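PDB 3WD6: omega-class glutathione S-transferase from Bombyx mori, which binds glutathione and probably acts as a glutathione transferase and glutathione-dependent dehydroascorbate reductase. Local coordinates for residues A[34-45]-A[224-234]; A[104-112]-A[171-180]. All blocks are in the same frame, centred on the assembly; numbering follows the deposited sequence.

Contact 1 sets the thioredoxin-like domain against the segment leading into helix 228-240, while contact 2 sets the loop joining the two domains against the start of helix 177-189. Contact 1 lies about 8 Å from the chain centre, contact 2 about 16 Å, measured centre to centre. Residues 34-45 enter helix 39-51, and the same helix also touches Leu108 and Tyr180 of contact 2; helix 177-189 begins in contact 2 and carries Glu187 and Arg188, which bind Gln42 of contact 1. An arginine laid flat against a planar group serves in each: on an aromatic ring in contact 1, on a carboxylate in contact 2. Contact 1 is dominated by rings beside the glutathione site, whereas contact 2 mixes leucine packing with charges near the surface.

Contact 1: residues A[34-45]-A[224-234]; sequences NMRYCPYAQRTI and YLIPLEILAKF. With GSH (glutathione), chain J.
The type I turn Met35-Cys38, which feeds the glutathione-binding Cys38 into helix 39-51, is covered by Phe234 and Tyr224 of 224-234. Tyr37 and Phe234 form a face-to-face stack, with ring centroids 3.9 Å apart and planes at 8°. Tyr37 CB joins in, 3.4 Å from Phe234 CE2, while Leu231 CD1 and Ile230 CG2 approach the tyrosine ring at its edge. Arg36 runs past Tyr224 in the opposite direction. A bend at chi2 (80°) lays its guanidinium on the phenol face, 17° from parallel, with CZ 3.9 Å from the ring centroid of Tyr224: a cation-pi stack. Such packing joins the thioredoxin-like domain to the segment leading into helix 228-240. Arg36 NH2 also donates to Tyr224 O at 2.9 Å, from above the carbonyl plane, and more weakly to Leu225 O. The opposite face of Tyr224 takes Ile45 CG2, 3.8 Å from the centroid, so the ring is held from both faces, with Gln42 CG at its edge. Asn34 ND2 donates to Tyr224 OH at 3.1 Å, close to its own amide plane, and also bonds to Asn59. Water 1 lies in the phenol plane, 2.6 Å from Tyr224 OH.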
loop_
_atom_site.group_PDB
_atom_site.type_symbol
_atom_site.label_atom_id
_atom_site.label_comp_id
_atom_site.label_asym_id
_atom_site.label_seq_id
_atom_site.Cartn_x
_atom_site.Cartn_y
_atom_site.Cartn_z
ATOM N N ASN A 34 -1.318 0.348 -11.975
ATOM C CA ASN A 34 -0.482 0.231 -10.785
ATOM C C ASN A 34 0.877 0.877 -11.008
ATOM O O ASN A 34 1.233 1.180 -12.161
ATOM C CB ASN A 34 -0.282 -1.274 -10.535
ATOM C CG ASN A 34 0.478 -1.583 -9.259
ATOM O OD1 ASN A 34 0.162 -1.067 -8.175
ATOM N ND2 ASN A 34 1.484 -2.453 -9.377
ATOM N N MET A 35 1.631 1.104 -9.928
ATOM C CA MET A 35 3.085 1.105 -10.062
ATOM C C MET A 35 3.706 0.384 -8.876
ATOM O O MET A 35 3.293 0.580 -7.730
ATOM C CB MET A 35 3.680 2.479 -10.352
ATOM C CG MET A 35 4.165 3.226 -9.171
ATOM S SD MET A 35 5.924 2.971 -8.749
ATOM C CE MET A 35 6.054 4.366 -7.603
ATOM N N ARG A 36 4.682 -0.471 -9.191
ATOM C CA ARG A 36 5.125 -1.552 -8.312
ATOM C C ARG A 36 5.490 -1.063 -6.907
ATOM O O ARG A 36 5.295 -1.783 -5.916
ATOM C CB ARG A 36 6.291 -2.323 -8.962
ATOM C CG ARG A 36 6.779 -3.561 -8.187
ATOM C CD ARG A 36 5.870 -4.762 -8.415
ATOM N NE ARG A 36 6.296 -5.947 -7.662
ATOM C CZ ARG A 36 6.229 -6.069 -6.331
ATOM N NH1 ARG A 36 5.779 -5.063 -5.571
ATOM N NH2 ARG A 36 6.615 -7.208 -5.759
ATOM N N TYR A 37 5.986 0.169 -6.826
ATOM C CA TYR A 37 6.520 0.708 -5.584
ATOM C C TYR A 37 5.526 1.675 -4.959
ATOM O O TYR A 37 5.805 2.278 -3.919
ATOM C CB TYR A 37 7.883 1.383 -5.871
ATOM C CG TYR A 37 8.834 0.412 -6.545
ATOM C CD1 TYR A 37 9.686 -0.399 -5.801
ATOM C CD2 TYR A 37 8.826 0.257 -7.918
ATOM C CE1 TYR A 37 10.532 -1.322 -6.426
ATOM C CE2 TYR A 37 9.657 -0.646 -8.545
ATOM C CZ TYR A 37 10.499 -1.443 -7.803
ATOM O OH TYR A 37 11.325 -2.342 -8.467
ATOM N N CYS A 38 4.359 1.827 -5.582
ATOM C CA CYS A 38 3.351 2.707 -5.004
ATOM C C CYS A 38 2.612 2.066 -3.812
ATOM O O CYS A 38 1.883 1.073 -3.976
ATOM C CB CYS A 38 2.351 3.192 -6.061
ATOM S SG CYS A 38 1.074 4.272 -5.325
ATOM N N PRO A 39 2.778 2.643 -2.604
ATOM C CA PRO A 39 2.063 2.004 -1.481
ATOM C C PRO A 39 0.558 2.126 -1.628
ATOM O O PRO A 39 -0.154 1.208 -1.179
ATOM C CB PRO A 39 2.539 2.779 -0.237
ATOM C CG PRO A 39 3.010 4.106 -0.767
ATOM C CD PRO A 39 3.544 3.829 -2.185
ATOM N N TYR A 40 0.079 3.229 -2.217
ATOM C CA TYR A 40 -1.366 3.411 -2.351
ATOM C C TYR A 40 -1.948 2.337 -3.251
ATOM O O TYR A 40 -2.966 1.710 -2.919
ATOM C CB TYR A 40 -1.720 4.821 -2.842
ATOM C CG TYR A 40 -1.422 5.861 -1.796
ATOM C CD1 TYR A 40 -2.280 6.051 -0.710
ATOM C CD2 TYR A 40 -0.254 6.618 -1.858
ATOM C CE1 TYR A 40 -1.995 6.987 0.270
ATOM C CE2 TYR A 40 0.041 7.563 -0.878
ATOM C CZ TYR A 40 -0.835 7.743 0.179
ATOM O OH TYR A 40 -0.535 8.668 1.154
ATOM N N ALA A 41 -1.295 2.111 -4.384
ATOM C CA ALA A 41 -1.728 1.059 -5.290
ATOM C C ALA A 41 -1.608 -0.316 -4.615
ATOM O O ALA A 41 -2.393 -1.225 -4.914
ATOM C CB ALA A 41 -0.928 1.118 -6.570
ATOM N N GLN A 42 -0.646 -0.467 -3.700
ATOM C CA GLN A 42 -0.466 -1.747 -2.991
ATOM C C GLN A 42 -1.731 -2.168 -2.215
ATOM O O GLN A 42 -2.050 -3.363 -2.113
ATOM C CB GLN A 42 0.741 -1.713 -2.050
ATOM C CG GLN A 42 1.074 -3.077 -1.453
ATOM C CD GLN A 42 2.296 -3.044 -0.539
ATOM O OE1 GLN A 42 2.887 -1.969 -0.310
ATOM N NE2 GLN A 42 2.676 -4.219 0.002
ATOM N N ARG A 43 -2.444 -1.182 -1.675
ATOM C CA ARG A 43 -3.726 -1.432 -1.020
ATOM C C ARG A 43 -4.656 -2.232 -1.913
ATOM O O ARG A 43 -5.324 -3.171 -1.448
ATOM C CB ARG A 43 -4.404 -0.110 -0.649
ATOM C CG ARG A 43 -3.777 0.585 0.509
ATOM C CD ARG A 43 -4.302 1.974 0.599
ATOM N NE ARG A 43 -4.099 2.543 1.927
ATOM C CZ ARG A 43 -4.452 3.775 2.264
ATOM N NH1 ARG A 43 -5.010 4.579 1.348
ATOM N NH2 ARG A 43 -4.252 4.191 3.516
ATOM N N THR A 44 -4.711 -1.857 -3.191
ATOM C CA THR A 44 -5.624 -2.510 -4.120
ATOM C C THR A 44 -5.157 -3.946 -4.403
ATOM O O THR A 44 -5.965 -4.880 -4.396
ATOM C CB THR A 44 -5.767 -1.685 -5.413
ATOM O OG1 THR A 44 -6.258 -0.368 -5.093
ATOM C CG2 THR A 44 -6.717 -2.376 -6.390
ATOM N N ILE A 45 -3.855 -4.125 -4.645
ATOM C CA ILE A 45 -3.253 -5.469 -4.796
ATOM C C ILE A 45 -3.528 -6.389 -3.594
ATOM O O ILE A 45 -3.937 -7.550 -3.760
ATOM C CB ILE A 45 -1.713 -5.377 -4.938
ATOM C CG1 ILE A 45 -1.314 -4.369 -6.031
ATOM C CG2 ILE A 45 -1.113 -6.749 -5.167
ATOM C CD1 ILE A 45 -1.823 -4.744 -7.409
ATOM N N TYR A 224 3.556 -10.436 -2.830
ATOM C CA TYR A 224 3.811 -9.125 -3.428
ATOM C C TYR A 224 5.001 -8.393 -2.775
ATOM O O TYR A 224 5.329 -7.276 -3.166
ATOM C CB TYR A 224 2.542 -8.240 -3.353
ATOM C CG TYR A 224 2.562 -6.979 -4.209
ATOM C CD1 TYR A 224 2.691 -7.058 -5.594
ATOM C CD2 TYR A 224 2.413 -5.707 -3.636
ATOM C CE1 TYR A 224 2.693 -5.897 -6.407
ATOM C CE2 TYR A 224 2.405 -4.527 -4.443
ATOM C CZ TYR A 224 2.551 -4.647 -5.830
ATOM O OH TYR A 224 2.565 -3.530 -6.650
ATOM N N LEU A 225 5.621 -8.999 -1.764
ATOM C CA LEU A 225 6.754 -8.357 -1.076
ATOM C C LEU A 225 7.833 -7.853 -2.045
ATOM O O LEU A 225 8.159 -8.517 -3.043
ATOM C CB LEU A 225 7.419 -9.326 -0.104
ATOM C CG LEU A 225 6.712 -9.480 1.238
ATOM C CD1 LEU A 225 7.496 -10.497 2.110
ATOM C CD2 LEU A 225 6.565 -8.109 1.938
ATOM N N ILE A 226 8.385 -6.683 -1.743
ATOM C CA ILE A 226 9.560 -6.208 -2.443
ATOM C C ILE A 226 10.804 -6.598 -1.623
ATOM O O ILE A 226 10.930 -6.183 -0.456
ATOM C CB ILE A 226 9.485 -4.692 -2.611
ATOM C CG1 ILE A 226 8.204 -4.341 -3.380
ATOM C CG2 ILE A 226 10.748 -4.135 -3.304
ATOM C CD1 ILE A 226 7.941 -2.838 -3.519
ATOM N N PRO A 227 11.722 -7.404 -2.212
ATOM C CA PRO A 227 12.947 -7.726 -1.453
ATOM C C PRO A 227 13.604 -6.432 -0.941
ATOM O O PRO A 227 13.737 -5.459 -1.712
ATOM C CB PRO A 227 13.841 -8.413 -2.494
ATOM C CG PRO A 227 12.888 -8.975 -3.505
ATOM C CD PRO A 227 11.757 -7.961 -3.579
ATOM N N LEU A 228 13.986 -6.402 0.337
ATOM C CA LEU A 228 14.393 -5.145 0.978
ATOM C C LEU A 228 15.590 -4.424 0.333
ATOM O O LEU A 228 15.661 -3.183 0.349
ATOM C CB LEU A 228 14.621 -5.355 2.478
ATOM C CG LEU A 228 13.321 -5.332 3.286
ATOM C CD1 LEU A 228 13.544 -5.789 4.716
ATOM C CD2 LEU A 228 12.699 -3.930 3.246
ATOM N N GLU A 229 16.527 -5.183 -0.230
ATOM C CA GLU A 229 17.660 -4.549 -0.885
ATOM C C GLU A 229 17.186 -3.854 -2.156
ATOM O O GLU A 229 17.710 -2.808 -2.532
ATOM C CB GLU A 229 18.772 -5.558 -1.198
ATOM C CG GLU A 229 18.453 -6.525 -2.334
ATOM C CD GLU A 229 17.623 -7.711 -1.878
ATOM O OE1 GLU A 229 17.030 -7.645 -0.764
ATOM O OE2 GLU A 229 17.561 -8.707 -2.643
ATOM N N ILE A 230 16.180 -4.419 -2.814
ATOM C CA ILE A 230 15.612 -3.760 -3.989
ATOM C C ILE A 230 14.877 -2.479 -3.616
ATOM O O ILE A 230 14.948 -1.463 -4.329
ATOM C CB ILE A 230 14.612 -4.660 -4.723
ATOM C CG1 ILE A 230 15.298 -5.953 -5.201
ATOM C CG2 ILE A 230 13.946 -3.874 -5.861
ATOM C CD1 ILE A 230 16.415 -5.704 -6.199
ATOM N N LEU A 231 14.146 -2.530 -2.505
ATOM C CA LEU A 231 13.351 -1.381 -2.098
ATOM C C LEU A 231 14.281 -0.238 -1.684
ATOM O O LEU A 231 14.058 0.915 -2.046
ATOM C CB LEU A 231 12.383 -1.774 -0.975
ATOM C CG LEU A 231 11.398 -0.712 -0.475
ATOM C CD1 LEU A 231 10.518 -0.176 -1.602
ATOM C CD2 LEU A 231 10.542 -1.268 0.668
ATOM N N ALA A 232 15.331 -0.571 -0.934
ATOM C CA ALA A 232 16.349 0.407 -0.570
ATOM C C ALA A 232 17.012 1.009 -1.805
ATOM O O ALA A 232 17.230 2.219 -1.848
ATOM C CB ALA A 232 17.397 -0.210 0.348
ATOM N N LYS A 233 17.339 0.178 -2.797
ATOM C CA LYS A 233 17.906 0.702 -4.039
ATOM C C LYS A 233 16.939 1.721 -4.634
ATOM O O LYS A 233 17.308 2.870 -4.920
ATOM C CB LYS A 233 18.163 -0.406 -5.056
ATOM C CG LYS A 233 19.417 -0.164 -5.919
ATOM C CD LYS A 233 19.305 -0.760 -7.335
ATOM C CE LYS A 233 20.161 -2.015 -7.517
ATOM N NZ LYS A 233 20.712 -2.111 -8.906
ATOM N N PHE A 234 15.689 1.301 -4.800
ATOM C CA PHE A 234 14.672 2.179 -5.359
ATOM C C PHE A 234 14.610 3.513 -4.612
ATOM O O PHE A 234 14.739 4.582 -5.217
ATOM C CB PHE A 234 13.307 1.488 -5.353
ATOM C CG PHE A 234 12.236 2.280 -6.032
ATOM C CD1 PHE A 234 12.141 2.289 -7.425
ATOM C CD2 PHE A 234 11.342 3.039 -5.287
ATOM C CE1 PHE A 234 11.160 3.032 -8.072
ATOM C CE2 PHE A 234 10.360 3.782 -5.918
ATOM C CZ PHE A 234 10.265 3.776 -7.324
HETATM N N1 GSH J . -5.310 9.466 -2.556
HETATM C CA1 GSH J . -4.795 8.598 -3.622
HETATM C C1 GSH J . -5.107 7.126 -3.371
HETATM O O11 GSH J . -5.240 6.295 -4.342
HETATM O O12 GSH J . -5.268 6.729 -2.164
HETATM C CB1 GSH J . -3.297 8.841 -3.757
HETATM C CG1 GSH J . -2.501 7.897 -4.599
HETATM C CD1 GSH J . -1.137 8.391 -5.012
HETATM O OE1 GSH J . -0.591 9.333 -4.447
HETATM N N2 GSH J . -0.446 7.754 -6.091
HETATM C CA2 GSH J . 0.865 8.298 -6.461
HETATM C C2 GSH J . 0.741 8.898 -7.845
HETATM O O2 GSH J . 0.109 8.286 -8.698
HETATM C CB2 GSH J . 1.874 7.205 -6.492
HETATM S SG2 GSH J . 2.535 6.628 -4.971
HETATM N N3 GSH J . 1.373 10.163 -8.148
HETATM C CA3 GSH J . 1.256 10.736 -9.490
HETATM C C3 GSH J . 2.365 11.609 -9.922
HETATM O O31 GSH J . 3.536 11.147 -9.980
HETATM O O32 GSH J . 2.131 12.802 -10.238
HETATM O O HOH W 1 1.671 -1.204 -5.880
#

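Contact 2: residues A[104-112]-A[171-180]; sequences PKRPLLPQD and DGSEPGYADY. With PEG (di(hydroxyethyl)ether), chain I.
Arg106 and Leu108 of the loop between helices 92-102 and 113-125 grip the start of helix 177-189 at Pro175 and Tyr177. This helix start carries the N-terminal capping arrangement familiar from glutathione transferases: Asp179, third residue of the helix, accepts from the N-cap Gly176 N through OD2 at 2.9 Å. The N-cap glycine has no side chain to return the bond and complete a capping box; instead the carboxylate of Asp171, from the preceding loop, reaches a first-turn N-H, with OD2 accepting from Ala178 N. Asp179 OD2 also receives Asp171 N on its syn lone pair, tying that loop to the helix.

Arg106 can be traced outward from CB. CG stands anti to the backbone N (chi1 -173°), starting the chain towards 171-180, and a turn at chi2 (80°) brings CD to 3.7 Å from Glu174 OE2. NE lies 3.3 Å from Glu174 OE2, but the carboxylate is stacked over the guanidinium face, with planes 10° apart. No N-H points at that oxygen, and the salt bridge is one of charge alone. Beyond CZ, NH1 donates to Pro175 O at 2.9 Å, in the plane of both the guanidinium and the carbonyl. Water 2 accepts from NH1 and donates to Tyr180 OH, which is also hydrogen-bonded to Asp218. A di(hydroxyethyl)ether molecule, probably from the crystallisation liquor, donates from O1 to Glu174 OE1.

Further along the loop, Tyr177 N donates to Leu108 O at 3.0 Å, approaching from above the carbonyl plane. Leu108 CD2 meets the edge of the Tyr180 ring, 4.0 Å from Tyr180 CD2. Leu109 and Tyr177 run side by side in the same direction, and Leu109 CD2 makes a CH-pi contact over the phenol face, 3.5 Å from the Tyr177 ring centroid.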
loop_
_atom_site.group_PDB
_atom_site.type_symbol
_atom_site.label_atom_id
_atom_site.label_comp_id
_atom_site.label_asym_id
_atom_site.label_seq_id
_atom_site.Cartn_x
_atom_site.Cartn_y
_atom_site.Cartn_z
ATOM N N PRO A 104 -18.297 -10.777 -2.203
ATOM C CA PRO A 104 -18.707 -11.046 -0.812
ATOM C C PRO A 104 -17.750 -11.981 -0.045
ATOM O O PRO A 104 -17.639 -11.881 1.173
ATOM C CB PRO A 104 -20.085 -11.727 -0.976
ATOM C CG PRO A 104 -19.969 -12.471 -2.310
ATOM C CD PRO A 104 -19.080 -11.563 -3.191
ATOM N N LYS A 105 -17.080 -12.889 -0.729
ATOM C CA LYS A 105 -16.148 -13.765 -0.026
ATOM C C LYS A 105 -14.949 -13.021 0.563
ATOM O O LYS A 105 -14.470 -12.031 -0.003
ATOM C CB LYS A 105 -15.691 -14.917 -0.926
ATOM C CG LYS A 105 -16.829 -15.886 -1.214
ATOM C CD LYS A 105 -16.410 -16.971 -2.185
ATOM C CE LYS A 105 -17.641 -17.527 -2.880
ATOM N NZ LYS A 105 -17.302 -18.711 -3.728
ATOM N N ARG A 106 -14.476 -13.521 1.704
ATOM C CA ARG A 106 -13.383 -12.895 2.440
ATOM C C ARG A 106 -13.650 -11.388 2.644
ATOM O O ARG A 106 -12.930 -10.536 2.134
ATOM C CB ARG A 106 -12.050 -13.135 1.712
ATOM C CG ARG A 106 -10.826 -12.666 2.483
ATOM C CD ARG A 106 -10.416 -13.680 3.550
ATOM N NE ARG A 106 -9.044 -13.440 4.026
ATOM C CZ ARG A 106 -8.704 -12.442 4.847
ATOM N NH1 ARG A 106 -7.428 -12.295 5.231
ATOM N NH2 ARG A 106 -9.647 -11.592 5.280
ATOM N N PRO A 107 -14.708 -11.054 3.386
ATOM C CA PRO A 107 -15.019 -9.626 3.583
ATOM C C PRO A 107 -13.909 -8.904 4.358
ATOM O O PRO A 107 -13.493 -9.370 5.430
ATOM C CB PRO A 107 -16.315 -9.653 4.407
ATOM C CG PRO A 107 -16.305 -11.006 5.101
ATOM C CD PRO A 107 -15.608 -11.950 4.144
ATOM N N LEU A 108 -13.437 -7.781 3.819
ATOM C CA LEU A 108 -12.367 -7.030 4.462
ATOM C C LEU A 108 -12.888 -6.093 5.547
ATOM O O LEU A 108 -12.247 -5.920 6.595
ATOM C CB LEU A 108 -11.566 -6.252 3.418
ATOM C CG LEU A 108 -10.922 -7.202 2.411
ATOM C CD1 LEU A 108 -10.147 -6.442 1.340
ATOM C CD2 LEU A 108 -10.035 -8.225 3.145
ATOM N N LEU A 109 -14.044 -5.489 5.292
ATOM C CA LEU A 109 -14.629 -4.567 6.248
ATOM C C LEU A 109 -15.616 -5.307 7.152
ATOM O O LEU A 109 -16.414 -6.128 6.675
ATOM C CB LEU A 109 -15.318 -3.405 5.518
ATOM C CG LEU A 109 -14.402 -2.279 4.996
ATOM C CD1 LEU A 109 -15.071 -1.427 3.919
ATOM C CD2 LEU A 109 -13.910 -1.385 6.147
ATOM N N PRO A 110 -15.539 -5.038 8.468
ATOM C CA PRO A 110 -16.552 -5.486 9.434
ATOM C C PRO A 110 -17.951 -5.175 8.919
ATOM O O PRO A 110 -18.182 -4.085 8.338
ATOM C CB PRO A 110 -16.279 -4.601 10.656
ATOM C CG PRO A 110 -14.817 -4.312 10.600
ATOM C CD PRO A 110 -14.448 -4.276 9.115
ATOM N N GLN A 111 -18.877 -6.109 9.126
ATOM C CA GLN A 111 -20.280 -5.868 8.778
ATOM C C GLN A 111 -20.929 -4.847 9.726
ATOM O O GLN A 111 -21.687 -3.984 9.294
ATOM C CB GLN A 111 -21.075 -7.182 8.740
ATOM C CG GLN A 111 -21.149 -7.861 7.331
ATOM C CD GLN A 111 -19.825 -8.515 6.853
ATOM O OE1 GLN A 111 -18.765 -8.385 7.492
ATOM N NE2 GLN A 111 -19.895 -9.226 5.721
ATOM N N ASP A 112 -20.612 -4.932 11.014
ATOM C CA ASP A 112 -21.180 -3.996 11.990
ATOM C C ASP A 112 -20.689 -2.556 11.782
ATOM O O ASP A 112 -19.474 -2.295 11.782
ATOM C CB ASP A 112 -20.870 -4.450 13.420
ATOM C CG ASP A 112 -21.233 -3.397 14.435
ATOM O OD1 ASP A 112 -22.447 -3.109 14.559
ATOM O OD2 ASP A 112 -20.316 -2.838 15.095
ATOM N N ASP A 171 -7.985 -6.960 12.401
ATOM C CA ASP A 171 -9.325 -7.411 12.035
ATOM C C ASP A 171 -9.702 -8.820 12.518
ATOM O O ASP A 171 -10.818 -9.278 12.254
ATOM C CB ASP A 171 -9.565 -7.241 10.527
ATOM C CG ASP A 171 -9.846 -5.791 10.155
ATOM O OD1 ASP A 171 -10.788 -5.211 10.746
ATOM O OD2 ASP A 171 -9.113 -5.211 9.312
ATOM N N GLY A 172 -8.809 -9.474 13.260
ATOM C CA GLY A 172 -9.124 -10.766 13.857
ATOM C C GLY A 172 -7.962 -11.740 13.762
ATOM O O GLY A 172 -6.812 -11.345 14.011
ATOM N N SER A 173 -8.234 -12.997 13.397
ATOM C CA SER A 173 -7.133 -13.949 13.196
ATOM C C SER A 173 -6.603 -13.893 11.769
ATOM O O SER A 173 -5.450 -14.257 11.539
ATOM C CB SER A 173 -7.472 -15.390 13.627
ATOM O OG SER A 173 -6.693 -15.803 14.765
ATOM N N GLU A 174 -7.425 -13.404 10.835
ATOM C CA GLU A 174 -6.983 -13.039 9.480
ATOM C C GLU A 174 -6.863 -11.503 9.338
ATOM O O GLU A 174 -7.731 -10.750 9.844
ATOM C CB GLU A 174 -8.046 -13.454 8.466
ATOM C CG GLU A 174 -7.913 -14.787 7.843
ATOM C CD GLU A 174 -9.134 -15.101 7.028
ATOM O OE1 GLU A 174 -10.172 -14.431 7.253
ATOM O OE2 GLU A 174 -9.064 -15.994 6.154
ATOM N N PRO A 175 -5.856 -11.029 8.579
ATOM C CA PRO A 175 -5.802 -9.574 8.345
ATOM C C PRO A 175 -7.031 -9.105 7.561
ATOM O O PRO A 175 -7.538 -9.825 6.694
ATOM C CB PRO A 175 -4.555 -9.385 7.459
ATOM C CG PRO A 175 -3.876 -10.742 7.376
ATOM C CD PRO A 175 -4.941 -11.770 7.692
ATOM N N GLY A 176 -7.509 -7.908 7.870
ATOM C CA GLY A 176 -8.638 -7.345 7.166
ATOM C C GLY A 176 -8.311 -5.963 6.623
ATOM O O GLY A 176 -7.138 -5.652 6.349
ATOM N N TYR A 177 -9.342 -5.130 6.491
ATOM C CA TYR A 177 -9.219 -3.842 5.820
ATOM C C TYR A 177 -8.204 -2.965 6.538
ATOM O O TYR A 177 -7.299 -2.407 5.913
ATOM C CB TYR A 177 -10.583 -3.178 5.814
ATOM C CG TYR A 177 -10.654 -1.769 5.290
ATOM C CD1 TYR A 177 -10.398 -0.679 6.125
ATOM C CD2 TYR A 177 -11.048 -1.513 3.980
ATOM C CE1 TYR A 177 -10.523 0.632 5.662
ATOM C CE2 TYR A 177 -11.173 -0.205 3.505
ATOM C CZ TYR A 177 -10.912 0.865 4.351
ATOM O OH TYR A 177 -11.021 2.171 3.875
ATOM N N ALA A 178 -8.372 -2.860 7.853
ATOM C CA ALA A 178 -7.512 -2.031 8.679
ATOM C C ALA A 178 -6.058 -2.500 8.522
ATOM O O ALA A 178 -5.149 -1.690 8.277
ATOM C CB ALA A 178 -7.960 -2.100 10.130
ATOM N N ASP A 179 -5.842 -3.806 8.639
ATOM C CA ASP A 179 -4.502 -4.336 8.461
ATOM C C ASP A 179 -3.968 -4.036 7.067
ATOM O O ASP A 179 -2.905 -3.437 6.920
ATOM C CB ASP A 179 -4.473 -5.837 8.709
ATOM C CG ASP A 179 -5.026 -6.215 10.071
ATOM O OD1 ASP A 179 -4.291 -6.056 11.088
ATOM O OD2 ASP A 179 -6.197 -6.689 10.112
ATOM N N TYR A 180 -4.702 -4.449 6.042
ATOM C CA TYR A 180 -4.198 -4.320 4.678
ATOM C C TYR A 180 -4.004 -2.873 4.264
ATOM O O TYR A 180 -3.076 -2.569 3.500
ATOM C CB TYR A 180 -5.112 -5.017 3.672
ATOM C CG TYR A 180 -5.005 -6.529 3.709
ATOM C CD1 TYR A 180 -3.753 -7.160 3.785
ATOM C CD2 TYR A 180 -6.151 -7.329 3.699
ATOM C CE1 TYR A 180 -3.647 -8.552 3.830
ATOM C CE2 TYR A 180 -6.057 -8.718 3.749
ATOM C CZ TYR A 180 -4.800 -9.328 3.809
ATOM O OH TYR A 180 -4.704 -10.703 3.830
HETATM C C1 PEG I . -10.807 -11.531 7.936
HETATM O O1 PEG I . -11.787 -12.407 8.438
HETATM C C2 PEG I . -10.724 -10.115 8.441
HETATM O O2 PEG I . -11.719 -9.234 7.990
HETATM C C3 PEG I . -12.143 -8.181 8.797
HETATM C C4 PEG I . -13.612 -8.088 9.058
HETATM O O4 PEG I . -14.336 -9.205 8.671
HETATM O O HOH W 2 -5.073 -13.865 3.697
#